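Local coordinates for protein putative mandelate racemase (Zymomonas mobilis, PDB 2OX4) that binds magnesium and is probably a lyase, perhaps a dehydratase, of the mandelate racemase branch of the enolase superfamily, at residues Val167-His172 against Ile212-His217. Numbering follows the deposited sequence.
Sequences VDVLAH and IIVENH. With MG (magnesium ion), chain O.
V167 and V214 pair as parallel neighbours: V167 N donates to I213 O at 3.0 Å, and E215 N returns a bond to V167 O at 2.9 Å, so this end is tight backbone pairing. Past it the chains splay, and water enters: one molecule accepts from V169 N and donates to E215 O, while L170 CD1 merely rests against the N216 amide, whose OD1 is hydrogen-bonded to T220 OG1. D168 spans the divide, its chi1 of -177° swinging CG away from the backbone N and bringing the carboxylate against E215 O, an acceptor it does not bond. OD1 accepts from L170 N, closing an Asx turn, and from A171 N, making an Asx motif; OD2 receives H217 ND1 at 2.8 Å, nearly straight (170°) and in the ring plane. Replacing D168 by an alanine would probably leave H217 ND1 and both amides without this acceptor, and the imidazole freer to turn. E215 CD lies over the centre of the H217 ring, 3.7 Å above its plane, and E215 OE1 binds magnesium at 2.2 Å; E241 and E267 complete the protein ligands. V167 and V214 are on the helix-covered face of the beta/alpha barrel, joined by V169 from the loop: helix 189-206 packs on V167 and V169, helix 222-232 on V169 and V214, and strand 237-241 continues the sheet beyond 211-215.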
loop_
_atom_site.group_PDB
_atom_site.type_symbol
_atom_site.label_atom_id
_atom_site.label_comp_id
_atom_site.label_asym_id
_atom_site.label_seq_id
_atom_site.Cartn_x
_atom_site.Cartn_y
_atom_site.Cartn_z
ATOM N N VAL C 167 -3.762 29.793 -22.297
ATOM C CA VAL C 167 -3.465 29.533 -23.697
ATOM C C VAL C 167 -3.108 28.054 -23.898
ATOM O O VAL C 167 -2.448 27.443 -23.043
ATOM C CB VAL C 167 -2.345 30.474 -24.190
ATOM C CG1 VAL C 167 -1.066 30.310 -23.362
ATOM C CG2 VAL C 167 -2.101 30.312 -25.677
ATOM N N ASP C 168 -3.599 27.490 -24.999
ATOM C CA ASP C 168 -3.138 26.194 -25.506
ATOM C C ASP C 168 -2.048 26.468 -26.535
ATOM O O ASP C 168 -2.331 26.994 -27.619
ATOM C CB ASP C 168 -4.306 25.433 -26.140
ATOM C CG ASP C 168 -3.920 24.025 -26.621
ATOM O OD1 ASP C 168 -2.714 23.717 -26.771
ATOM O OD2 ASP C 168 -4.845 23.219 -26.846
ATOM N N VAL C 169 -0.816 26.106 -26.188
ATOM C CA VAL C 169 0.350 26.417 -27.024
ATOM C C VAL C 169 0.834 25.243 -27.899
ATOM O O VAL C 169 1.743 25.418 -28.715
ATOM C CB VAL C 169 1.526 27.022 -26.207
ATOM C CG1 VAL C 169 1.105 28.333 -25.540
ATOM C CG2 VAL C 169 2.039 26.029 -25.150
ATOM N N LEU C 170 0.231 24.058 -27.724
ATOM C CA LEU C 170 0.647 22.862 -28.484
ATOM C C LEU C 170 -0.289 22.502 -29.618
ATOM O O LEU C 170 0.126 21.818 -30.561
ATOM C CB LEU C 170 0.858 21.641 -27.553
ATOM C CG LEU C 170 1.959 21.757 -26.492
ATOM C CD1 LEU C 170 1.897 20.603 -25.467
ATOM C CD2 LEU C 170 3.352 21.855 -27.096
ATOM N N ALA C 171 -1.541 22.963 -29.546
ATOM C CA ALA C 171 -2.599 22.457 -30.418
ATOM C C ALA C 171 -2.364 22.784 -31.896
ATOM O O ALA C 171 -2.715 21.990 -32.777
ATOM C CB ALA C 171 -3.945 22.979 -29.985
ATOM N N HIS C 172 -1.793 23.957 -32.159
ATOM C CA HIS C 172 -1.685 24.459 -33.532
ATOM C C HIS C 172 -0.245 24.506 -33.986
ATOM O O HIS C 172 0.655 24.833 -33.209
ATOM C CB HIS C 172 -2.332 25.841 -33.660
ATOM C CG HIS C 172 -3.771 25.855 -33.263
ATOM N ND1 HIS C 172 -4.183 26.137 -31.981
ATOM C CD2 HIS C 172 -4.894 25.587 -33.970
ATOM C CE1 HIS C 172 -5.501 26.060 -31.916
ATOM N NE2 HIS C 172 -5.956 25.722 -33.110
ATOM N N ILE C 212 0.074 33.037 -16.199
ATOM C CA ILE C 212 -0.117 32.297 -17.432
ATOM C C ILE C 212 -0.492 30.862 -17.055
ATOM O O ILE C 212 0.264 30.187 -16.357
ATOM C CB ILE C 212 1.183 32.264 -18.284
ATOM C CG1 ILE C 212 1.655 33.692 -18.611
ATOM C CG2 ILE C 212 0.958 31.441 -19.552
ATOM C CD1 ILE C 212 3.089 33.761 -19.195
ATOM N N ILE C 213 -1.655 30.433 -17.520
ATOM C CA ILE C 213 -2.110 29.051 -17.408
ATOM C C ILE C 213 -1.909 28.372 -18.762
ATOM O O ILE C 213 -2.265 28.926 -19.802
ATOM C CB ILE C 213 -3.609 29.023 -17.030
ATOM C CG1 ILE C 213 -3.826 29.716 -15.678
ATOM C CG2 ILE C 213 -4.154 27.577 -17.057
ATOM C CD1 ILE C 213 -5.204 30.310 -15.527
ATOM N N VAL C 214 -1.319 27.180 -18.749
ATOM C CA VAL C 214 -1.128 26.418 -19.975
ATOM C C VAL C 214 -2.149 25.277 -20.081
ATOM O O VAL C 214 -2.257 24.446 -19.177
ATOM C CB VAL C 214 0.337 25.914 -20.093
ATOM C CG1 VAL C 214 0.483 24.932 -21.269
ATOM C CG2 VAL C 214 1.303 27.125 -20.270
ATOM N N GLU C 215 -2.885 25.258 -21.189
ATOM C CA GLU C 215 -3.996 24.339 -21.436
ATOM C C GLU C 215 -3.577 23.309 -22.492
ATOM O O GLU C 215 -3.274 23.680 -23.630
ATOM C CB GLU C 215 -5.195 25.179 -21.919
ATOM C CG GLU C 215 -6.242 24.501 -22.793
ATOM C CD GLU C 215 -7.246 23.703 -21.991
ATOM O OE1 GLU C 215 -8.375 24.195 -21.764
ATOM O OE2 GLU C 215 -6.922 22.565 -21.594
ATOM N N ASN C 216 -3.535 22.021 -22.131
ATOM C CA ASN C 216 -3.224 20.967 -23.115
ATOM C C ASN C 216 -4.427 20.316 -23.821
ATOM O O ASN C 216 -4.251 19.556 -24.792
ATOM C CB ASN C 216 -2.312 19.878 -22.507
ATOM C CG ASN C 216 -0.846 20.314 -22.378
ATOM O OD1 ASN C 216 0.035 19.492 -22.091
ATOM N ND2 ASN C 216 -0.583 21.596 -22.566
ATOM N N HIS C 217 -5.642 20.591 -23.328
ATOM C CA HIS C 217 -6.885 20.081 -23.935
ATOM C C HIS C 217 -6.980 18.553 -24.018
ATOM O O HIS C 217 -7.694 18.019 -24.870
ATOM C CB HIS C 217 -7.118 20.683 -25.336
ATOM C CG HIS C 217 -7.910 21.956 -25.333
ATOM N ND1 HIS C 217 -7.412 23.145 -25.830
ATOM C CD2 HIS C 217 -9.162 22.225 -24.896
ATOM C CE1 HIS C 217 -8.325 24.093 -25.692
ATOM N NE2 HIS C 217 -9.397 23.559 -25.132
HETATM MG MG MG O . -10.099 23.204 -20.741
HETATM O O HOH W 1 -2.788 20.821 -26.898
HETATM O O HOH W 2 -0.577 23.680 -24.617
HETATM O O HOH W 3 -9.130 21.353 -21.470
HETATM O O HOH W 4 -11.336 23.118 -22.753
HETATM O O HOH W 5 -11.174 24.995 -20.572
#